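Local coordinates for protein ORF14 (Streptomyces clavuligerus, PDB 2WPX) that binds acetyl-CoA and is probably an acyltransferase of the tandem GNAT type in the clavulanic acid biosynthesis pathway, at residues Gln89-His93 and Ala104-His108; Leu59-Val63 and Leu112-His116; Gln23-Leu27 and Arg69-Arg75. All coordinates share one frame; numbering follows the deposited sequence.

Contact 1: Gln89-His93 and Ala104-His108; sequences QLLVH and ALWAH. With ACO (acetyl coenzyme *a), chain C.
In the cofactor site of the GNAT fold, L90 and V92 on strand 84-92 meet L105 and W106 on helix 101-115. The two elements belong to a beta-alpha-beta unit. Between them runs the R-x-x-G-x-G pyrophosphate loop, R97 to G102. The segment axes run at 155°, nearly antiparallel. The L90 and L105 side chains lie alongside each other and run in opposing senses, with L90 CD2 and L105 CD1 4.0 Å apart. L105 CD1 also touches V92 CG2 at 3.8 Å. The other L90 methyl, CD1, comes to the edge of the W106 ring, 4.0 Å from CE3 and near the ring plane. L90 CG lies anti to the backbone N (chi1 -166°), which carries both methyls toward the helix. The backbone serves acetyl-CoA. L90 O accepts a hydrogen bond from N4P of the cofactor at 2.9 Å. V92 N donates to its O9P, also at 2.9 Å. W106 CZ3 lies 3.9 Å from the acetyl CH3. The side chains that join strand to helix thus also line the cofactor: L90 CD1 is 3.8 Å from its acetyl O, and V92 CG2 is 3.7 Å from its CCP. L90 O and V92 N grip the pantetheine arm much as a neighbouring strand would, which probably fixes the course of the arm and thioester.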
loop_
_atom_site.group_PDB
_atom_site.type_symbol
_atom_site.label_atom_id
_atom_site.label_comp_id
_atom_site.label_asym_id
_atom_site.label_seq_id
_atom_site.Cartn_x
_atom_site.Cartn_y
_atom_site.Cartn_z
ATOM N N GLN A 89 -0.522 9.665 -6.510
ATOM C CA GLN A 89 -1.475 9.515 -7.575
ATOM C C GLN A 89 -1.174 10.449 -8.721
ATOM O O GLN A 89 -1.026 11.660 -8.518
ATOM C CB GLN A 89 -2.945 9.692 -7.101
ATOM C CG GLN A 89 -3.971 9.539 -8.225
ATOM C CD GLN A 89 -5.418 9.801 -7.765
ATOM O OE1 GLN A 89 -6.244 8.875 -7.663
ATOM N NE2 GLN A 89 -5.722 11.046 -7.467
ATOM N N LEU A 90 -1.095 9.890 -9.924
ATOM C CA LEU A 90 -1.083 10.697 -11.137
ATOM C C LEU A 90 -1.962 9.969 -12.168
ATOM O O LEU A 90 -1.542 8.993 -12.773
ATOM C CB LEU A 90 0.370 10.889 -11.657
ATOM C CG LEU A 90 0.565 11.986 -12.712
ATOM C CD1 LEU A 90 1.990 12.482 -12.748
ATOM C CD2 LEU A 90 0.081 11.531 -14.157
ATOM N N LEU A 91 -3.169 10.466 -12.398
ATOM C CA LEU A 91 -4.188 9.724 -13.129
ATOM C C LEU A 91 -4.894 10.613 -14.197
ATOM O O LEU A 91 -5.258 11.773 -13.941
ATOM C CB LEU A 91 -5.206 9.177 -12.113
ATOM C CG LEU A 91 -6.350 8.228 -12.507
ATOM C CD1 LEU A 91 -7.113 7.735 -11.326
ATOM C CD2 LEU A 91 -7.321 8.991 -13.337
ATOM N N VAL A 92 -5.049 10.085 -15.402
ATOM C CA VAL A 92 -5.655 10.844 -16.488
ATOM C C VAL A 92 -6.875 10.029 -16.929
ATOM O O VAL A 92 -6.808 8.793 -17.006
ATOM C CB VAL A 92 -4.612 11.082 -17.614
ATOM C CG1 VAL A 92 -5.229 11.637 -18.885
ATOM C CG2 VAL A 92 -3.530 12.046 -17.155
ATOM N N HIS A 93 -8.004 10.707 -17.083
ATOM C CA HIS A 93 -9.255 10.088 -17.526
ATOM C C HIS A 93 -8.983 9.257 -18.795
ATOM O O HIS A 93 -8.439 9.770 -19.796
ATOM C CB HIS A 93 -10.318 11.199 -17.755
ATOM C CG HIS A 93 -11.666 10.713 -18.250
ATOM N ND1 HIS A 93 -12.860 11.107 -17.658
ATOM C CD2 HIS A 93 -12.015 9.959 -19.326
ATOM C CE1 HIS A 93 -13.878 10.561 -18.308
ATOM N NE2 HIS A 93 -13.391 9.869 -19.330
ATOM N N ALA A 104 1.374 17.556 -18.418
ATOM C CA ALA A 104 1.055 18.752 -17.668
ATOM C C ALA A 104 0.981 18.428 -16.143
ATOM O O ALA A 104 1.422 19.226 -15.329
ATOM C CB ALA A 104 -0.260 19.368 -18.203
ATOM N N LEU A 105 0.500 17.241 -15.779
ATOM C CA LEU A 105 0.386 16.869 -14.362
ATOM C C LEU A 105 1.765 16.703 -13.727
ATOM O O LEU A 105 2.041 17.141 -12.636
ATOM C CB LEU A 105 -0.427 15.593 -14.233
ATOM C CG LEU A 105 -1.939 15.812 -14.319
ATOM C CD1 LEU A 105 -2.633 14.423 -14.331
ATOM C CD2 LEU A 105 -2.488 16.732 -13.174
ATOM N N TRP A 106 2.653 16.105 -14.496
ATOM C CA TRP A 106 3.986 15.885 -14.085
ATOM C C TRP A 106 4.730 17.216 -13.941
ATOM O O TRP A 106 5.553 17.402 -13.012
ATOM C CB TRP A 106 4.659 15.047 -15.163
ATOM C CG TRP A 106 6.039 14.825 -14.829
ATOM C CD1 TRP A 106 7.114 15.526 -15.280
ATOM C CD2 TRP A 106 6.536 13.876 -13.884
ATOM N NE1 TRP A 106 8.283 15.019 -14.724
ATOM C CE2 TRP A 106 7.947 14.015 -13.854
ATOM C CE3 TRP A 106 5.935 12.881 -13.090
ATOM C CZ2 TRP A 106 8.746 13.228 -13.043
ATOM C CZ3 TRP A 106 6.743 12.100 -12.273
ATOM C CH2 TRP A 106 8.130 12.289 -12.253
ATOM N N ALA A 107 4.485 18.133 -14.862
ATOM C CA ALA A 107 5.108 19.446 -14.783
ATOM C C ALA A 107 4.612 20.189 -13.549
ATOM O O ALA A 107 5.375 20.915 -12.905
ATOM C CB ALA A 107 4.834 20.282 -16.068
ATOM N N HIS A 108 3.333 20.034 -13.240
ATOM C CA HIS A 108 2.760 20.615 -12.038
ATOM C C HIS A 108 3.391 19.917 -10.804
ATOM O O HIS A 108 3.820 20.579 -9.855
ATOM C CB HIS A 108 1.217 20.512 -12.100
ATOM C CG HIS A 108 0.500 21.213 -10.990
ATOM N ND1 HIS A 108 -0.316 20.547 -10.099
ATOM C CD2 HIS A 108 0.461 22.516 -10.622
ATOM C CE1 HIS A 108 -0.801 21.393 -9.213
ATOM N NE2 HIS A 108 -0.339 22.595 -9.499
HETATM N N1A ACO C . 2.070 3.801 -24.396
HETATM C C2A ACO C . 3.245 4.238 -24.824
HETATM N N3A ACO C . 3.747 5.455 -24.544
HETATM C C4A ACO C . 3.058 6.287 -23.763
HETATM C C5A ACO C . 1.832 5.854 -23.287
HETATM C C6A ACO C . 1.338 4.600 -23.613
HETATM N N6A ACO C . 0.159 4.203 -23.139
HETATM N N7A ACO C . 1.314 6.837 -22.556
HETATM C C8A ACO C . 2.201 7.828 -22.523
HETATM N N9A ACO C . 3.245 7.505 -23.254
HETATM C C1B ACO C . 4.369 8.454 -23.399
HETATM C C2B ACO C . 4.543 9.094 -24.777
HETATM O O2B ACO C . 5.878 9.580 -24.861
HETATM C C3B ACO C . 3.630 10.264 -24.659
HETATM O O3B ACO C . 4.059 11.371 -25.425
HETATM P P3B ACO C . 3.408 11.556 -26.874
HETATM O O7A ACO C . 3.794 12.891 -27.732
HETATM O O8A ACO C . 3.010 10.229 -27.566
HETATM O O9A ACO C . 4.747 11.063 -27.349
HETATM C C4B ACO C . 3.887 10.773 -23.231
HETATM O O4B ACO C . 4.201 9.596 -22.445
HETATM C C5B ACO C . 2.421 11.255 -23.326
HETATM O O5B ACO C . 1.967 11.560 -22.157
HETATM P P1A ACO C . 0.658 12.314 -22.017
HETATM O O1A ACO C . 1.014 13.582 -21.107
HETATM O O2A ACO C . -0.171 12.600 -23.263
HETATM O O3A ACO C . -0.115 11.122 -21.365
HETATM P P2A ACO C . -1.407 10.814 -20.537
HETATM O O4A ACO C . -2.149 9.790 -21.469
HETATM O O5A ACO C . -2.301 11.962 -20.241
HETATM O O6A ACO C . -0.723 9.909 -19.335
HETATM C CBP ACO C . -0.619 7.919 -17.940
HETATM C CCP ACO C . -1.261 9.306 -18.148
HETATM C CDP ACO C . 0.271 8.198 -19.138
HETATM C CEP ACO C . -0.120 8.404 -16.627
HETATM C CAP ACO C . -2.038 7.317 -18.108
HETATM O OAP ACO C . -1.866 6.092 -18.746
HETATM C C9P ACO C . -2.674 6.989 -16.739
HETATM O O9P ACO C . -3.335 7.826 -16.140
HETATM N N8P ACO C . -2.637 5.706 -16.373
HETATM C C7P ACO C . -3.180 5.231 -15.085
HETATM C C6P ACO C . -2.376 5.966 -14.020
HETATM C C5P ACO C . -0.896 5.621 -13.974
HETATM O O5P ACO C . -0.472 4.497 -14.193
HETATM N N4P ACO C . -0.126 6.613 -13.645
HETATM C C3P ACO C . 1.276 6.387 -13.367
HETATM C C2P ACO C . 2.170 7.178 -14.296
HETATM S S1P ACO C . 3.810 6.700 -13.703
HETATM C C ACO C . 4.258 8.169 -12.953
HETATM O O ACO C . 3.376 8.985 -12.683
HETATM C CH3 ACO C . 5.752 8.390 -12.713
#

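Contact 2: Leu59-Val63 and Leu112-His116; sequences LDDWV and LARKH
D60 reaches from its strand toward H116, just past the last turn of helix 101-115. Its CB is 3.9 Å from H116 NE2. CG, trans to the main-chain N (chi1 -164°), lies 3.6 Å from H116 NE2, and both oxygens then lie between strand and helix. OD1 accepts the indole N-H of W62 within the same strand. The donor comes from above the carboxylate plane, and the modelled bond is very short, so its exact length is doubtful. OD2 takes the bond that crosses the contact, from H116 NE2 at 2.6 Å with an N-H...O angle of 159°. The bond uses the anti lone pair of OD2, and OD2 lies in the imidazole plane, although the two flat groups stand at 90°. K115 NZ adds only a long salt bridge to OD2, 3.8 Å, probably minor beside the H116 bond. L112 packs beside the polar cluster, its CD2 3.9 Å from D60 OD2 and its CD1 against the pyrrole part of W62. The cluster ties strand 57-66 to the C-terminal end of helix 101-115. L74 and L76 of strand 69-79 also pack on L112, and W62 extends to F10 of strand 9-12.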
loop_
_atom_site.group_PDB
_atom_site.type_symbol
_atom_site.label_atom_id
_atom_site.label_comp_id
_atom_site.label_asym_id
_atom_site.label_seq_id
_atom_site.Cartn_x
_atom_site.Cartn_y
_atom_site.Cartn_z
ATOM N N LEU A 59 -0.009 16.334 2.809
ATOM C CA LEU A 59 -0.551 16.054 1.464
ATOM C C LEU A 59 -0.750 17.324 0.667
ATOM O O LEU A 59 -1.077 18.372 1.229
ATOM C CB LEU A 59 -1.894 15.366 1.531
ATOM C CG LEU A 59 -1.962 14.266 2.580
ATOM C CD1 LEU A 59 -3.376 13.901 2.789
ATOM C CD2 LEU A 59 -1.160 13.039 2.059
ATOM N N ASP A 60 -0.578 17.234 -0.643
ATOM C CA ASP A 60 -0.803 18.370 -1.503
ATOM C C ASP A 60 -1.608 17.762 -2.709
ATOM O O ASP A 60 -1.020 17.187 -3.662
ATOM C CB ASP A 60 0.555 18.960 -1.922
ATOM C CG ASP A 60 0.442 20.364 -2.495
ATOM O OD1 ASP A 60 -0.616 20.683 -3.051
ATOM O OD2 ASP A 60 1.408 21.160 -2.399
ATOM N N ASP A 61 -2.932 17.821 -2.632
ATOM C CA ASP A 61 -3.809 17.089 -3.588
ATOM C C ASP A 61 -4.442 18.008 -4.626
ATOM O O ASP A 61 -4.972 19.067 -4.300
ATOM C CB ASP A 61 -4.910 16.360 -2.826
ATOM C CG ASP A 61 -4.353 15.335 -1.892
ATOM O OD1 ASP A 61 -3.275 14.817 -2.252
ATOM O OD2 ASP A 61 -4.950 15.060 -0.820
ATOM N N TRP A 62 -4.382 17.617 -5.884
ATOM C CA TRP A 62 -4.945 18.441 -6.934
ATOM C C TRP A 62 -5.788 17.651 -7.929
ATOM O O TRP A 62 -5.575 16.449 -8.150
ATOM C CB TRP A 62 -3.801 19.059 -7.684
ATOM C CG TRP A 62 -3.045 20.035 -6.853
ATOM C CD1 TRP A 62 -2.100 19.771 -5.888
ATOM C CD2 TRP A 62 -3.174 21.438 -6.923
ATOM N NE1 TRP A 62 -1.617 20.952 -5.362
ATOM C CE2 TRP A 62 -2.268 21.995 -5.971
ATOM C CE3 TRP A 62 -3.946 22.299 -7.722
ATOM C CZ2 TRP A 62 -2.141 23.370 -5.778
ATOM C CZ3 TRP A 62 -3.804 23.663 -7.547
ATOM C CH2 TRP A 62 -2.915 24.188 -6.571
ATOM N N VAL A 63 -6.748 18.329 -8.543
ATOM C CA VAL A 63 -7.331 17.830 -9.770
ATOM C C VAL A 63 -7.060 18.752 -10.938
ATOM O O VAL A 63 -6.688 19.929 -10.769
ATOM C CB VAL A 63 -8.860 17.546 -9.647
ATOM C CG1 VAL A 63 -9.118 16.399 -8.698
ATOM C CG2 VAL A 63 -9.620 18.810 -9.265
ATOM N N LEU A 112 5.261 21.622 -7.629
ATOM C CA LEU A 112 4.803 21.445 -6.222
ATOM C C LEU A 112 5.963 20.928 -5.359
ATOM O O LEU A 112 6.202 21.437 -4.273
ATOM C CB LEU A 112 3.627 20.481 -6.135
ATOM C CG LEU A 112 2.294 20.988 -6.698
ATOM C CD1 LEU A 112 1.239 19.845 -6.580
ATOM C CD2 LEU A 112 1.802 22.366 -6.043
ATOM N N ALA A 113 6.749 20.005 -5.899
ATOM C CA ALA A 113 7.926 19.513 -5.175
ATOM C C ALA A 113 8.882 20.637 -4.878
ATOM O O ALA A 113 9.444 20.709 -3.782
ATOM C CB ALA A 113 8.628 18.431 -5.930
ATOM N N ARG A 114 9.064 21.501 -5.858
ATOM C CA ARG A 114 9.956 22.622 -5.740
ATOM C C ARG A 114 9.419 23.645 -4.716
ATOM O O ARG A 114 10.161 24.229 -3.938
ATOM C CB ARG A 114 10.153 23.259 -7.116
ATOM C CG ARG A 114 11.493 22.992 -7.681
ATOM C CD ARG A 114 11.637 23.108 -9.191
ATOM N NE ARG A 114 10.635 23.900 -9.880
ATOM C CZ ARG A 114 10.117 23.546 -11.068
ATOM N NH1 ARG A 114 10.508 22.430 -11.656
ATOM N NH2 ARG A 114 9.206 24.294 -11.668
ATOM N N LYS A 115 8.113 23.851 -4.701
ATOM C CA LYS A 115 7.517 24.792 -3.748
ATOM C C LYS A 115 7.759 24.308 -2.291
ATOM O O LYS A 115 7.948 25.104 -1.374
ATOM C CB LYS A 115 6.024 24.935 -4.061
ATOM C CG LYS A 115 5.287 25.728 -3.066
ATOM C CD LYS A 115 3.818 25.753 -3.397
ATOM C CE LYS A 115 3.162 24.476 -2.969
ATOM N NZ LYS A 115 1.808 24.929 -2.528
ATOM N N HIS A 116 7.768 22.988 -2.130
ATOM C CA HIS A 116 7.979 22.329 -0.858
ATOM C C HIS A 116 9.461 21.977 -0.564
ATOM O O HIS A 116 9.741 21.193 0.356
ATOM C CB HIS A 116 7.173 21.030 -0.839
ATOM C CG HIS A 116 5.693 21.224 -0.701
ATOM N ND1 HIS A 116 5.113 21.661 0.466
ATOM C CD2 HIS A 116 4.677 21.003 -1.568
ATOM C CE1 HIS A 116 3.805 21.709 0.318
ATOM N NE2 HIS A 116 3.510 21.301 -0.905
#

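Contact 3: Gln23-Leu27 and Arg69-Arg75; sequences QWLDL and RVVGALR
Q23 OE1 accepts the backbone N-H of V70 at 2.9 Å. The bond is nearly straight, with an N-H...O angle of 173°, and it meets the amide oxygen almost end-on to its C=O bond. The Q23 chain is extended beyond CG, which carries the amide from the helix to the start of strand 69-79. OE1 also lies 3.4 Å from R69 CA. The other end of the amide is held too, as NE2 donates to E19 OE1 in the same helix. Both polar atoms of the amide therefore have partners, and its rotation is probably fixed. Closer to the helix, Q23 CB rests on V70 CG2 at 3.6 Å.

L27 sits one turn further on and fills the angle between helix and strand. Its CD2 is 3.8 Å from G72 CA and 4.0 Å from A73 CB, and it also touches V70 CG1. Here the strand carries a classic beta bulge. V71 and G72 both face V64 of strand 57-66, and V71 turns its side chain away from the helix. V70 and A73, on either side of the pair, both point toward the helix. Helix 18-33 packs on one face of the first GNAT unit's sheet, its segment axis at 54° to the strand. L74 faces away from it and packs on helix 101-115.

The first torsion of W24, 175°, swings the indole roughly along strand 69-79, from A73 to R75. A73 CB lies at the ring edge, 3.8 Å from CD1. R75 CD is 3.8 Å from W24 CZ2. The guanidinium stands almost perpendicular to the indole, so the two do not stack. R75 NH1 also lies by ring atoms CZ2 and CH2, but NH2 forms a salt bridge with D61 and NH1 a hydrogen bond to S49.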
loop_
_atom_site.group_PDB
_atom_site.type_symbol
_atom_site.label_atom_id
_atom_site.label_comp_id
_atom_site.label_asym_id
_atom_site.label_seq_id
_atom_site.Cartn_x
_atom_site.Cartn_y
_atom_site.Cartn_z
ATOM N N GLN A 23 -16.561 14.024 -8.478
ATOM C CA GLN A 23 -15.838 13.832 -9.745
ATOM C C GLN A 23 -14.549 13.062 -9.642
ATOM O O GLN A 23 -14.251 12.265 -10.490
ATOM C CB GLN A 23 -15.600 15.179 -10.480
ATOM C CG GLN A 23 -16.838 15.460 -11.375
ATOM C CD GLN A 23 -16.825 16.824 -12.023
ATOM O OE1 GLN A 23 -15.910 17.141 -12.781
ATOM N NE2 GLN A 23 -17.855 17.623 -11.753
ATOM N N TRP A 24 -13.760 13.340 -8.640
ATOM C CA TRP A 24 -12.523 12.596 -8.427
ATOM C C TRP A 24 -12.805 11.099 -8.147
ATOM O O TRP A 24 -12.143 10.175 -8.703
ATOM C CB TRP A 24 -11.800 13.250 -7.260
ATOM C CG TRP A 24 -10.624 12.600 -6.845
ATOM C CD1 TRP A 24 -9.494 12.465 -7.553
ATOM C CD2 TRP A 24 -10.380 12.022 -5.553
ATOM N NE1 TRP A 24 -8.549 11.793 -6.801
ATOM C CE2 TRP A 24 -9.064 11.546 -5.555
ATOM C CE3 TRP A 24 -11.157 11.836 -4.416
ATOM C CZ2 TRP A 24 -8.494 10.889 -4.444
ATOM C CZ3 TRP A 24 -10.583 11.221 -3.306
ATOM C CH2 TRP A 24 -9.273 10.719 -3.346
ATOM N N LEU A 25 -13.804 10.855 -7.301
ATOM C CA LEU A 25 -14.231 9.494 -6.956
ATOM C C LEU A 25 -14.624 8.782 -8.262
ATOM O O LEU A 25 -14.134 7.651 -8.531
ATOM C CB LEU A 25 -15.394 9.524 -5.940
ATOM C CG LEU A 25 -15.090 10.022 -4.521
ATOM C CD1 LEU A 25 -16.313 9.942 -3.630
ATOM C CD2 LEU A 25 -13.977 9.144 -3.942
ATOM N N ASP A 26 -15.446 9.448 -9.086
ATOM C CA ASP A 26 -15.812 8.944 -10.394
ATOM C C ASP A 26 -14.671 8.727 -11.379
ATOM O O ASP A 26 -14.635 7.754 -12.105
ATOM C CB ASP A 26 -16.828 9.877 -11.013
ATOM C CG ASP A 26 -18.124 9.857 -10.268
ATOM O OD1 ASP A 26 -18.957 10.783 -10.435
ATOM O OD2 ASP A 26 -18.298 8.895 -9.479
ATOM N N LEU A 27 -13.767 9.677 -11.472
ATOM C CA LEU A 27 -12.602 9.470 -12.295
ATOM C C LEU A 27 -11.915 8.167 -11.896
ATOM O O LEU A 27 -11.457 7.405 -12.758
ATOM C CB LEU A 27 -11.640 10.614 -12.066
ATOM C CG LEU A 27 -10.243 10.507 -12.687
ATOM C CD1 LEU A 27 -10.428 10.696 -14.173
ATOM C CD2 LEU A 27 -9.283 11.551 -12.101
ATOM N N ARG A 69 -14.814 20.120 -16.219
ATOM C CA ARG A 69 -14.836 18.787 -15.571
ATOM C C ARG A 69 -13.453 18.234 -15.301
ATOM O O ARG A 69 -12.483 18.516 -16.014
ATOM C CB ARG A 69 -15.664 17.735 -16.334
ATOM C CG ARG A 69 -15.679 17.908 -17.847
ATOM C CD ARG A 69 -14.682 17.047 -18.628
ATOM N NE ARG A 69 -15.020 15.630 -18.622
ATOM C CZ ARG A 69 -14.753 14.727 -19.583
ATOM N NH1 ARG A 69 -14.185 15.014 -20.754
ATOM N NH2 ARG A 69 -15.114 13.483 -19.322
ATOM N N VAL A 70 -13.386 17.452 -14.235
ATOM C CA VAL A 70 -12.138 16.826 -13.815
ATOM C C VAL A 70 -11.730 15.839 -14.886
ATOM O O VAL A 70 -12.526 14.978 -15.278
ATOM C CB VAL A 70 -12.330 16.096 -12.504
ATOM C CG1 VAL A 70 -11.097 15.328 -12.140
ATOM C CG2 VAL A 70 -12.652 17.093 -11.427
ATOM N N VAL A 71 -10.500 15.953 -15.360
ATOM C CA VAL A 71 -10.030 14.988 -16.296
ATOM C C VAL A 71 -8.736 14.374 -15.822
ATOM O O VAL A 71 -8.122 13.567 -16.546
ATOM C CB VAL A 71 -9.881 15.606 -17.717
ATOM C CG1 VAL A 71 -11.273 15.888 -18.288
ATOM C CG2 VAL A 71 -9.046 16.863 -17.672
ATOM N N GLY A 72 -8.311 14.711 -14.604
ATOM C CA GLY A 72 -7.119 14.061 -14.033
ATOM C C GLY A 72 -6.861 14.538 -12.625
ATOM O O GLY A 72 -7.527 15.440 -12.128
ATOM N N ALA A 73 -5.887 13.929 -11.971
ATOM C CA ALA A 73 -5.675 14.184 -10.559
ATOM C C ALA A 73 -4.209 13.969 -10.288
ATOM O O ALA A 73 -3.604 13.098 -10.868
ATOM C CB ALA A 73 -6.504 13.226 -9.742
ATOM N N LEU A 74 -3.644 14.794 -9.432
ATOM C CA LEU A 74 -2.276 14.595 -8.976
ATOM C C LEU A 74 -2.222 14.626 -7.459
ATOM O O LEU A 74 -2.696 15.559 -6.887
ATOM C CB LEU A 74 -1.409 15.751 -9.481
ATOM C CG LEU A 74 -0.003 15.904 -8.898
ATOM C CD1 LEU A 74 0.920 14.826 -9.440
ATOM C CD2 LEU A 74 0.539 17.324 -9.204
ATOM N N ARG A 75 -1.615 13.653 -6.809
ATOM C CA ARG A 75 -1.534 13.695 -5.349
ATOM C C ARG A 75 -0.086 13.505 -4.944
ATOM O O ARG A 75 0.545 12.532 -5.350
ATOM C CB ARG A 75 -2.396 12.583 -4.724
ATOM C CG ARG A 75 -3.902 12.591 -5.161
ATOM C CD ARG A 75 -4.822 11.828 -4.107
ATOM N NE ARG A 75 -4.728 12.373 -2.733
ATOM C CZ ARG A 75 -5.159 11.717 -1.663
ATOM N NH1 ARG A 75 -5.732 10.528 -1.821
ATOM N NH2 ARG A 75 -5.028 12.236 -0.450
#

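In the fold
The three contacts lie in one GNAT unit. Strand 69-79 of contact 3 runs between strand 57-66 of contact 2 and strand 84-92 of contact 1. Contacts 1 and 2 use the same helix 101-115 and are 12 Å apart between centres. H108 meets W62 there, ring edge to ring face. Contact 3 brings helix 18-33, and its centre is 10 Å from contact 1 and 16 Å from contact 2. Strand pairing joins contacts 1 and 3, with H93 N to V71 O at 2.9 Å. Contacts 2 and 3 are joined by W62 N to L74 O at 2.8 Å. Contact 1 holds the cofactor directly. G72 of contact 3 is about 8 Å from acetyl-CoA, and the L112 side chain of contact 2 about 13 Å.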